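Peroxinectin A (Dictyostelium discoideum, PDB 6ERC) catalyses the oxidation of phenolic donors by hydrogen peroxide with a heme group, and shows peroxidase activity toward iodide and thiocyanate. Local coordinates at residues Gly376-Leu379 and Ala380-Asn383; Met478-Val481 and Asn482-Cys485; Gln19-Ile22 and Phe23-Phe26; Glu492-Lys495 and Arg496-Asn500. All blocks are in the same frame, centred on the assembly; numbering follows the deposited sequence.

Contact 1 of 4, residues Gly376-Leu379 and Ala380-Asn383. With HEM (protoporphyrin IX containing Fe), chain F.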
loop_
_atom_site.group_PDB
_atom_site.type_symbol
_atom_site.label_atom_id
_atom_site.label_comp_id
_atom_site.label_asym_id
_atom_site.label_seq_id
_atom_site.Cartn_x
_atom_site.Cartn_y
_atom_site.Cartn_z
ATOM N N GLY A 376 -18.583 -9.367 -8.425
ATOM C CA GLY A 376 -17.925 -8.081 -8.397
ATOM C C GLY A 376 -17.335 -7.797 -7.035
ATOM O O GLY A 376 -17.431 -8.595 -6.103
ATOM N N LEU A 377 -16.712 -6.625 -6.926
ATOM C CA LEU A 377 -16.073 -6.224 -5.681
ATOM C C LEU A 377 -16.213 -4.721 -5.489
ATOM O O LEU A 377 -16.313 -3.958 -6.454
ATOM C CB LEU A 377 -14.595 -6.634 -5.658
ATOM C CG LEU A 377 -13.703 -6.041 -6.751
ATOM C CD1 LEU A 377 -12.978 -4.785 -6.264
ATOM C CD2 LEU A 377 -12.719 -7.092 -7.235
ATOM N N ASP A 378 -16.221 -4.309 -4.222
ATOM C CA ASP A 378 -16.331 -2.908 -3.833
ATOM C C ASP A 378 -15.207 -2.628 -2.848
ATOM O O ASP A 378 -15.228 -3.127 -1.720
ATOM C CB ASP A 378 -17.701 -2.612 -3.217
ATOM C CG ASP A 378 -17.859 -1.162 -2.786
ATOM O OD1 ASP A 378 -16.870 -0.403 -2.815
ATOM O OD2 ASP A 378 -18.990 -0.781 -2.417
ATOM N N LEU A 379 -14.222 -1.839 -3.276
ATOM C CA LEU A 379 -13.066 -1.590 -2.425
ATOM C C LEU A 379 -13.429 -0.730 -1.221
ATOM O O LEU A 379 -12.873 -0.921 -0.135
ATOM C CB LEU A 379 -11.952 -0.937 -3.241
ATOM C CG LEU A 379 -10.603 -0.756 -2.548
ATOM C CD1 LEU A 379 -10.124 -2.044 -1.885
ATOM C CD2 LEU A 379 -9.577 -0.284 -3.561
ATOM N N ALA A 380 -14.353 0.216 -1.389
ATOM C CA ALA A 380 -14.843 0.975 -0.245
ATOM C C ALA A 380 -15.473 0.048 0.789
ATOM O O ALA A 380 -15.191 0.153 1.987
ATOM C CB ALA A 380 -15.847 2.028 -0.709
ATOM N N SER A 381 -16.325 -0.877 0.338
ATOM C CA SER A 381 -16.947 -1.823 1.258
ATOM C C SER A 381 -15.907 -2.719 1.917
ATOM O O SER A 381 -15.969 -2.970 3.127
ATOM C CB SER A 381 -17.986 -2.669 0.523
ATOM O OG SER A 381 -18.997 -1.857 -0.044
ATOM N N ARG A 382 -14.944 -3.217 1.137
ATOM C CA ARG A 382 -13.903 -4.069 1.704
ATOM C C ARG A 382 -13.151 -3.352 2.817
ATOM O O ARG A 382 -12.793 -3.963 3.830
ATOM C CB ARG A 382 -12.940 -4.526 0.609
ATOM C CG ARG A 382 -13.540 -5.548 -0.351
ATOM C CD ARG A 382 -12.476 -6.219 -1.216
ATOM N NE ARG A 382 -11.687 -7.201 -0.471
ATOM C CZ ARG A 382 -12.088 -8.443 -0.204
ATOM N NH1 ARG A 382 -13.279 -8.867 -0.612
ATOM N NH2 ARG A 382 -11.299 -9.266 0.480
ATOM N N ASN A 383 -12.911 -2.051 2.653
ATOM C CA ASN A 383 -12.221 -1.295 3.692
ATOM C C ASN A 383 -13.068 -1.203 4.954
ATOM O O ASN A 383 -12.579 -1.457 6.061
ATOM C CB ASN A 383 -11.861 0.096 3.176
ATOM C CG ASN A 383 -10.888 0.050 2.012
ATOM O OD1 ASN A 383 -10.025 -0.824 1.943
ATOM N ND2 ASN A 383 -11.025 0.992 1.088
HETATM C CHA HEM F . -5.257 -2.736 0.604
HETATM C CHB HEM F . -6.406 -2.430 -4.082
HETATM C CHC HEM F . -4.091 1.841 -4.349
HETATM C CHD HEM F . -3.160 1.632 0.400
HETATM C C1A HEM F . -5.818 -2.988 -0.623
HETATM C C2A HEM F . -6.723 -4.067 -0.931
HETATM C C3A HEM F . -7.048 -3.989 -2.225
HETATM C C4A HEM F . -6.349 -2.852 -2.779
HETATM C CMA HEM F . -7.987 -4.932 -3.009
HETATM C CAA HEM F . -7.218 -5.103 0.092
HETATM C CBA HEM F . -8.704 -4.846 0.294
HETATM C CGA HEM F . -9.141 -5.385 1.631
HETATM O O1A HEM F . -8.651 -4.887 2.678
HETATM O O2A HEM F . -9.991 -6.310 1.653
HETATM C C1B HEM F . -5.860 -1.260 -4.554
HETATM C C2B HEM F . -5.918 -0.817 -5.925
HETATM C C3B HEM F . -5.276 0.361 -6.008
HETATM C C4B HEM F . -4.794 0.699 -4.684
HETATM C CMB HEM F . -6.615 -1.633 -7.033
HETATM C CAB HEM F . -5.047 1.274 -7.235
HETATM C CBB HEM F . -5.557 1.019 -8.444
HETATM C C1C HEM F . -3.641 2.170 -3.089
HETATM C C2C HEM F . -2.917 3.374 -2.718
HETATM C C3C HEM F . -2.657 3.310 -1.394
HETATM C C4C HEM F . -3.214 2.067 -0.907
HETATM C CMC HEM F . -2.571 4.467 -3.751
HETATM C CAC HEM F . -1.930 4.271 -0.417
HETATM C CBC HEM F . -1.362 5.435 -0.741
HETATM C C1D HEM F . -3.607 0.415 0.856
HETATM C C2D HEM F . -3.414 -0.113 2.187
HETATM C C3D HEM F . -4.004 -1.311 2.237
HETATM C C4D HEM F . -4.572 -1.593 0.942
HETATM C CMD HEM F . -2.681 0.622 3.328
HETATM C CAD HEM F . -4.062 -2.284 3.426
HETATM C CBD HEM F . -2.708 -2.988 3.440
HETATM C CGD HEM F . -2.839 -4.416 3.910
HETATM O O1D HEM F . -3.149 -5.295 3.066
HETATM O O2D HEM F . -2.630 -4.691 5.119
HETATM N NA HEM F . -5.609 -2.264 -1.776
HETATM N NB HEM F . -5.168 -0.315 -3.823
HETATM N NC HEM F . -3.801 1.398 -1.958
HETATM N ND HEM F . -4.315 -0.515 0.123
HETATM FE FE HEM F . -4.687 -0.441 -1.836
#

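Contact 2 of 4, residues Met478-Val481 and Asn482-Cys485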
loop_
_atom_site.group_PDB
_atom_site.type_symbol
_atom_site.label_atom_id
_atom_site.label_comp_id
_atom_site.label_asym_id
_atom_site.label_seq_id
_atom_site.Cartn_x
_atom_site.Cartn_y
_atom_site.Cartn_z
ATOM N N MET A 478 25.889 1.828 7.861
ATOM C CA MET A 478 25.259 1.574 6.572
ATOM C C MET A 478 25.696 2.563 5.503
ATOM O O MET A 478 25.662 2.230 4.313
ATOM C CB MET A 478 23.735 1.606 6.709
ATOM C CG MET A 478 23.031 0.660 5.760
ATOM S SD MET A 478 23.322 -1.051 6.235
ATOM C CE MET A 478 22.774 -1.913 4.766
ATOM N N ARG A 479 26.101 3.775 5.890
ATOM C CA ARG A 479 26.765 4.651 4.935
ATOM C C ARG A 479 28.061 4.018 4.445
ATOM O O ARG A 479 28.431 4.164 3.274
ATOM C CB ARG A 479 27.038 6.019 5.562
ATOM C CG ARG A 479 25.792 6.859 5.818
ATOM C CD ARG A 479 26.151 8.336 5.968
ATOM N NE ARG A 479 25.109 9.119 6.635
ATOM C CZ ARG A 479 24.040 9.635 6.030
ATOM N NH1 ARG A 479 23.838 9.452 4.731
ATOM N NH2 ARG A 479 23.161 10.336 6.736
ATOM N N MET A 480 28.754 3.296 5.327
ATOM C CA MET A 480 29.966 2.584 4.933
ATOM C C MET A 480 29.649 1.492 3.918
ATOM O O MET A 480 30.311 1.380 2.880
ATOM C CB MET A 480 30.641 1.995 6.176
ATOM C CG MET A 480 31.656 0.883 5.913
ATOM S SD MET A 480 33.093 1.430 4.982
ATOM C CE MET A 480 34.000 -0.109 4.830
ATOM N N VAL A 481 28.637 0.670 4.210
ATOM C CA VAL A 481 28.300 -0.446 3.330
ATOM C C VAL A 481 27.886 0.063 1.958
ATOM O O VAL A 481 28.219 -0.537 0.930
ATOM C CB VAL A 481 27.191 -1.306 3.966
ATOM C CG1 VAL A 481 26.684 -2.364 2.980
ATOM C CG2 VAL A 481 27.701 -1.969 5.231
ATOM N N ASN A 482 27.150 1.169 1.922
ATOM C CA ASN A 482 26.569 1.693 0.690
ATOM C C ASN A 482 27.366 2.867 0.143
ATOM O O ASN A 482 26.803 3.811 -0.416
ATOM C CB ASN A 482 25.116 2.088 0.935
ATOM C CG ASN A 482 24.233 0.890 1.238
ATOM O OD1 ASN A 482 24.556 -0.243 0.876
ATOM N ND2 ASN A 482 23.113 1.135 1.903
ATOM N N ARG A 483 28.694 2.821 0.283
ATOM C CA ARG A 483 29.533 3.927 -0.159
ATOM C C ARG A 483 29.659 3.996 -1.675
ATOM O O ARG A 483 30.010 5.056 -2.203
ATOM C CB ARG A 483 30.922 3.818 0.475
ATOM C CG ARG A 483 31.655 2.519 0.197
ATOM C CD ARG A 483 32.975 2.473 0.953
ATOM N NE ARG A 483 33.280 1.136 1.459
ATOM C CZ ARG A 483 33.892 0.183 0.762
ATOM N NH1 ARG A 483 34.120 -0.999 1.318
ATOM N NH2 ARG A 483 34.274 0.403 -0.489
ATOM N N GLU A 484 29.377 2.905 -2.384
ATOM C CA GLU A 484 29.479 2.880 -3.838
ATOM C C GLU A 484 28.118 2.850 -4.524
ATOM O O GLU A 484 28.050 2.601 -5.731
ATOM C CB GLU A 484 30.322 1.683 -4.288
ATOM C CG GLU A 484 31.723 1.663 -3.690
ATOM C CD GLU A 484 32.662 0.714 -4.413
ATOM O OE1 GLU A 484 33.684 1.188 -4.957
ATOM O OE2 GLU A 484 32.376 -0.502 -4.440
ATOM N N CYS A 485 27.034 3.101 -3.793
ATOM C CA CYS A 485 25.718 3.167 -4.407
ATOM C C CYS A 485 25.565 4.483 -5.169
ATOM O O CYS A 485 26.436 5.355 -5.145
ATOM C CB CYS A 485 24.622 3.017 -3.354
ATOM S SG CYS A 485 24.665 1.488 -2.384
HETATM O O HOH W 1 28.349 0.301 -1.515
#

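Contact 3 of 4, residues Gln19-Ile22 and Phe23-Phe26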
loop_
_atom_site.group_PDB
_atom_site.type_symbol
_atom_site.label_atom_id
_atom_site.label_comp_id
_atom_site.label_asym_id
_atom_site.label_seq_id
_atom_site.Cartn_x
_atom_site.Cartn_y
_atom_site.Cartn_z
ATOM N N GLN A 19 11.051 -9.148 16.338
ATOM C CA GLN A 19 10.402 -7.844 16.290
ATOM C C GLN A 19 10.393 -7.303 14.867
ATOM O O GLN A 19 11.450 -7.094 14.264
ATOM C CB GLN A 19 11.116 -6.874 17.229
ATOM C CG GLN A 19 10.474 -5.502 17.323
ATOM C CD GLN A 19 11.003 -4.705 18.497
ATOM O OE1 GLN A 19 10.578 -4.905 19.635
ATOM N NE2 GLN A 19 11.940 -3.802 18.230
ATOM N N GLY A 20 9.196 -7.076 14.331
ATOM C CA GLY A 20 9.042 -6.591 12.976
ATOM C C GLY A 20 9.081 -7.658 11.906
ATOM O O GLY A 20 8.916 -7.330 10.722
ATOM N N SER A 21 9.282 -8.921 12.271
ATOM C CA SER A 21 9.415 -9.975 11.280
ATOM C C SER A 21 8.043 -10.394 10.753
ATOM O O SER A 21 6.994 -10.043 11.300
ATOM C CB SER A 21 10.155 -11.176 11.869
ATOM O OG SER A 21 9.434 -11.754 12.941
ATOM N N ILE A 22 8.068 -11.166 9.667
ATOM C CA ILE A 22 6.845 -11.557 8.982
ATOM C C ILE A 22 6.014 -12.478 9.871
ATOM O O ILE A 22 6.541 -13.212 10.717
ATOM C CB ILE A 22 7.188 -12.229 7.640
ATOM C CG1 ILE A 22 5.923 -12.480 6.821
ATOM C CG2 ILE A 22 7.943 -13.535 7.866
ATOM C CD1 ILE A 22 6.187 -12.756 5.358
ATOM N N PHE A 23 4.692 -12.429 9.680
ATOM C CA PHE A 23 3.749 -13.298 10.389
ATOM C C PHE A 23 3.727 -13.004 11.888
ATOM O O PHE A 23 3.667 -13.917 12.714
ATOM C CB PHE A 23 4.065 -14.777 10.131
ATOM C CG PHE A 23 4.091 -15.149 8.677
ATOM C CD1 PHE A 23 3.040 -14.812 7.840
ATOM C CD2 PHE A 23 5.174 -15.830 8.144
ATOM C CE1 PHE A 23 3.067 -15.153 6.500
ATOM C CE2 PHE A 23 5.205 -16.171 6.805
ATOM C CZ PHE A 23 4.152 -15.832 5.983
ATOM N N THR A 24 3.765 -11.722 12.245
ATOM C CA THR A 24 3.687 -11.326 13.646
ATOM C C THR A 24 2.510 -10.380 13.874
ATOM O O THR A 24 2.130 -9.628 12.966
ATOM C CB THR A 24 4.978 -10.635 14.109
ATOM O OG1 THR A 24 5.224 -9.479 13.302
ATOM C CG2 THR A 24 6.163 -11.587 14.017
ATOM N N PRO A 25 1.901 -10.406 15.063
ATOM C CA PRO A 25 0.727 -9.555 15.307
ATOM C C PRO A 25 1.028 -8.090 15.037
ATOM O O PRO A 25 2.154 -7.611 15.214
ATOM C CB PRO A 25 0.402 -9.785 16.791
ATOM C CG PRO A 25 1.181 -10.998 17.228
ATOM C CD PRO A 25 2.111 -11.413 16.120
ATOM N N PHE A 26 -0.000 -7.384 14.569
ATOM C CA PHE A 26 0.094 -5.939 14.405
ATOM C C PHE A 26 0.187 -5.248 15.762
ATOM O O PHE A 26 -0.090 -5.834 16.816
ATOM C CB PHE A 26 -1.115 -5.387 13.639
ATOM C CG PHE A 26 -1.072 -5.638 12.160
ATOM C CD1 PHE A 26 -0.273 -4.865 11.334
ATOM C CD2 PHE A 26 -1.863 -6.622 11.586
ATOM C CE1 PHE A 26 -0.248 -5.084 9.969
ATOM C CE2 PHE A 26 -1.840 -6.844 10.221
ATOM C CZ PHE A 26 -1.032 -6.072 9.413
#

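Contact 4 of 4, residues Glu492-Lys495 and Arg496-Asn500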
loop_
_atom_site.group_PDB
_atom_site.type_symbol
_atom_site.label_atom_id
_atom_site.label_comp_id
_atom_site.label_asym_id
_atom_site.label_seq_id
_atom_site.Cartn_x
_atom_site.Cartn_y
_atom_site.Cartn_z
ATOM N N GLU A 492 15.422 10.982 -11.217
ATOM C CA GLU A 492 16.665 10.574 -11.861
ATOM C C GLU A 492 16.769 9.061 -12.004
ATOM O O GLU A 492 17.386 8.577 -12.958
ATOM C CB GLU A 492 17.864 11.118 -11.080
ATOM C CG GLU A 492 18.094 12.612 -11.277
ATOM C CD GLU A 492 18.384 12.972 -12.725
ATOM O OE1 GLU A 492 18.858 12.089 -13.476
ATOM O OE2 GLU A 492 18.133 14.131 -13.115
ATOM N N VAL A 493 16.181 8.300 -11.080
ATOM C CA VAL A 493 16.114 6.854 -11.261
ATOM C C VAL A 493 15.328 6.522 -12.523
ATOM O O VAL A 493 15.666 5.586 -13.257
ATOM C CB VAL A 493 15.498 6.184 -10.019
ATOM C CG1 VAL A 493 15.378 4.683 -10.229
ATOM C CG2 VAL A 493 16.331 6.482 -8.779
ATOM N N ILE A 494 14.266 7.286 -12.795
ATOM C CA ILE A 494 13.465 7.060 -13.996
ATOM C C ILE A 494 14.322 7.249 -15.240
ATOM O O ILE A 494 14.308 6.423 -16.159
ATOM C CB ILE A 494 12.238 7.993 -14.004
ATOM C CG1 ILE A 494 11.252 7.580 -12.911
ATOM C CG2 ILE A 494 11.537 7.971 -15.359
ATOM C CD1 ILE A 494 10.209 8.633 -12.584
ATOM N N LYS A 495 15.078 8.346 -15.287
ATOM C CA LYS A 495 15.928 8.616 -16.442
ATOM C C LYS A 495 16.984 7.531 -16.609
ATOM O O LYS A 495 17.228 7.051 -17.722
ATOM C CB LYS A 495 16.587 9.984 -16.285
ATOM C CG LYS A 495 15.609 11.144 -16.206
ATOM C CD LYS A 495 16.327 12.432 -15.825
ATOM C CE LYS A 495 15.367 13.602 -15.690
ATOM N NZ LYS A 495 16.084 14.854 -15.326
ATOM N N ARG A 496 17.624 7.133 -15.508
ATOM C CA ARG A 496 18.648 6.095 -15.567
ATOM C C ARG A 496 18.112 4.789 -16.133
ATOM O O ARG A 496 18.867 4.024 -16.746
ATOM C CB ARG A 496 19.222 5.854 -14.170
ATOM C CG ARG A 496 20.458 6.665 -13.861
ATOM C CD ARG A 496 20.556 7.047 -12.390
ATOM N NE ARG A 496 20.146 5.980 -11.479
ATOM C CZ ARG A 496 20.422 5.970 -10.178
ATOM N NH1 ARG A 496 21.124 6.958 -9.636
ATOM N NH2 ARG A 496 20.006 4.969 -9.417
ATOM N N THR A 497 16.823 4.512 -15.943
ATOM C CA THR A 497 16.264 3.193 -16.211
ATOM C C THR A 497 15.320 3.169 -17.406
ATOM O O THR A 497 14.714 2.129 -17.674
ATOM C CB THR A 497 15.533 2.680 -14.973
ATOM O OG1 THR A 497 14.531 3.628 -14.589
ATOM C CG2 THR A 497 16.500 2.481 -13.818
ATOM N N THR A 498 15.182 4.274 -18.132
ATOM C CA THR A 498 14.239 4.357 -19.236
ATOM C C THR A 498 14.946 4.799 -20.507
ATOM O O THR A 498 16.044 5.359 -20.474
ATOM C CB THR A 498 13.093 5.329 -18.926
ATOM O OG1 THR A 498 13.631 6.596 -18.528
ATOM C CG2 THR A 498 12.216 4.776 -17.820
ATOM N N SER A 499 14.288 4.544 -21.633
ATOM C CA SER A 499 14.797 4.892 -22.953
ATOM C C SER A 499 13.954 6.022 -23.530
ATOM O O SER A 499 12.740 5.868 -23.702
ATOM C CB SER A 499 14.770 3.676 -23.878
ATOM O OG SER A 499 15.089 4.040 -25.210
ATOM N N ASN A 500 14.599 7.151 -23.826
ATOM C CA ASN A 500 13.942 8.308 -24.436
ATOM C C ASN A 500 12.639 8.645 -23.715
ATOM O O ASN A 500 11.583 8.812 -24.329
ATOM C CB ASN A 500 13.691 8.069 -25.926
ATOM C CG ASN A 500 14.971 7.833 -26.703
ATOM O OD1 ASN A 500 15.105 6.834 -27.410
ATOM N ND2 ASN A 500 15.920 8.755 -26.577
#

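Contact 1 of 4, residues Gly376-Leu379 and Ala380-Asn383
With chi1 of Asp378 at 180°, CG lies beside the residue's own carbonyl carbon and the carboxylate swings over the opening turn of helix 379-390; Ser381 answers by holding OG next to its backbone N (chi1 -60°). Asp378 holds the N-cap position, and this torsion lets its side chain cap the helix. Its OD1 accepts a weak bond from Ser381 N at 3.2 Å, while OD2 takes the hydroxyl of Ser381, OG to OD2 2.6 Å, from above the carboxylate plane. Arg49 and Ser52 of helix 48-56 reach the same OD2, so three donors grip one oxygen. In the backbone, Asp378 O receives Arg382 N at 2.9 Å. Arg382 then turns NE to O2A of a heme propionate at 2.9 Å, an angled bond of 136° at the hydrogen. Leu379 serves the apolar part of the cofactor: CD1 meets pyrrole carbon C3A of the heme at 3.7 Å, and CD2 comes to its CHB at 3.9 Å. One helix start thus presents both a hydrocarbon and a cation to the heme, and the positive charge of Arg382 is likely to offset the negative charge of the propionate, just as Arg49 and the helix N terminus would stabilise the Asp378 carboxylate.

Contact 2 of 4, residues Met478-Val481 and Asn482-Cys485
Met478, Met480 and Val481 meet Asn482 and Arg483 where helix 476-481 runs out into a type I beta turn, Asn482 to Cys485, at the protein surface. It is a local contact at a helix C terminus, and it illustrates how such an end passes its backbone bonds to side chains and water. Asn482 is the first residue to leave helical backbone angles, yet its N still donates to Met478 O at 3.0 Å. Its CG lies beside the backbone N (chi1 -66°), which turns the amide back along the helix: ND2 comes to Met478 CG at 3.9 Å and OD1 rests on Val481 CG1 at 3.7 Å. The buried amide is satisfied by helix 247-275, through Ser256 OG at OD1 and a weak bond from ND2 to Glu260. That same helix receives the turn's last residue, Cys485, in a disulfide with Cys257. On the outer side Met480 and Arg483 lie alongside each other and point the same way. NE of Arg483 makes a weak bond to the sulfur SD of Met480 at 3.5 Å, and the methyl CE of Met480 touches NH1 of Arg483 at 3.6 Å. Val481 O, which Gln253 also reaches, is tied to the turn by a water that donates to it at 2.6 Å and accepts from Glu484 N at 2.9 Å.

Contact 3 of 4, residues Gln19-Ile22 and Phe23-Phe26
Between Ile22 and Phe23 the chain changes direction: Ile22 is extended, whereas Phe23 takes a left-handed backbone conformation, phi 66°, before Thr24 begins strand 24-25. Gly20 too has a positive phi, and the resulting bend brings Thr24 back against Ser21. Its OG1 stands 2.7 Å from Ser21 O, but the single hydroxyl proton could also serve Gln291, so this bond is not settled. The methyl CG2 of Thr24 packs on Ser21 OG at 3.4 Å, a hydroxyl that is bonded to Lys18 O. Around the bend the side chains of Ile22 and Phe23 run side by side and point the same way. In Ile22 CG1 lies opposite the backbone N (chi1 -173°), which sends this branch over the neighbouring ring. CG1 sits 3.5 Å from the centroid of the Phe23 ring, only 5° off its normal, a CH-pi contact over the middle of one face. The far methyl continues along it, Ile22 CD1 to Phe23 CZ 3.7 Å, and the other branch closes on the rim, Ile22 CG2 to Phe23 CD2 3.6 Å. With an alanine in place of Ile22 the face of the Phe23 ring would probably lose this cover, and the ring would be set freer to turn. Nearby, Gln19 O is bonded to Tyr149 of the sodium site. Phe23 and Thr24 both face Asn144 of strand 139-144, the arrangement of a G1 beta bulge, here at strand 24-25, one of the two outer strands of a four-stranded antiparallel sheet.

Contact 4 of 4, residues Glu492-Lys495 and Arg496-Asn500
Arg496, Thr497 and Thr498 fold back on the carbonyls of Glu492, Val493, Ile494 and Lys495 at the C-terminal end of helix 490-497, a worked case of hydroxyls supplementing backbone bonds where a helix runs out. The first bond is regular: Arg496 N donates to Glu492 O at 2.9 Å, almost straight at 166°. Beyond it the pattern divides. Thr497 N gives Val493 O a weak bond and turns also to Ile494 O at 3.2 Å, which it meets from above the carbonyl plane. Thr497 OG1, set between its own N and carbonyl carbon by chi1 of 56°, gives Val493 O a second donor at 2.6 Å. A valine in place of Thr497 would keep much of the bulk but would probably leave Val493 O to the weak backbone bond, without its hydroxyl mate. Thr498 places OG1 likewise at Ile494 O, though at 2.5 Å the separation is so short that its exact length is doubtful, while its N reaches Lys495 O weakly at 3.5 Å. Thr497 O is in turn taken by Arg229 of helix 218-241. Among the charges, Lys495 NZ forms a salt bridge to Glu492 OE2 at 3.1 Å, approaching from above the carboxylate plane. The guanidinium of Arg496 is satisfied outside this helix, NH1 by Glu486 O and NH2 by a salt bridge to Asp230. One of its faces is covered by Val493, whose CG2 lies 4.0 Å above the plane, offset toward the rim.

All four contacts are local, each closing a single turn or bend, and they follow one another without nesting or crossing. From the N terminus, contact 3 comes first and leads the chain into an edge strand of the four-stranded sheet. Contact 1 follows far along the chain, starting helix 379-390 beside the heme; the nearest atoms of the two are about 13 Å apart. Contacts 2 and 4 end successive helices, 476-481 and 490-497, and their nearest atoms approach to about 7 Å without touching. Both pack against helices 218-241 and 247-275, on the opposite side of the chain's centre from contact 1.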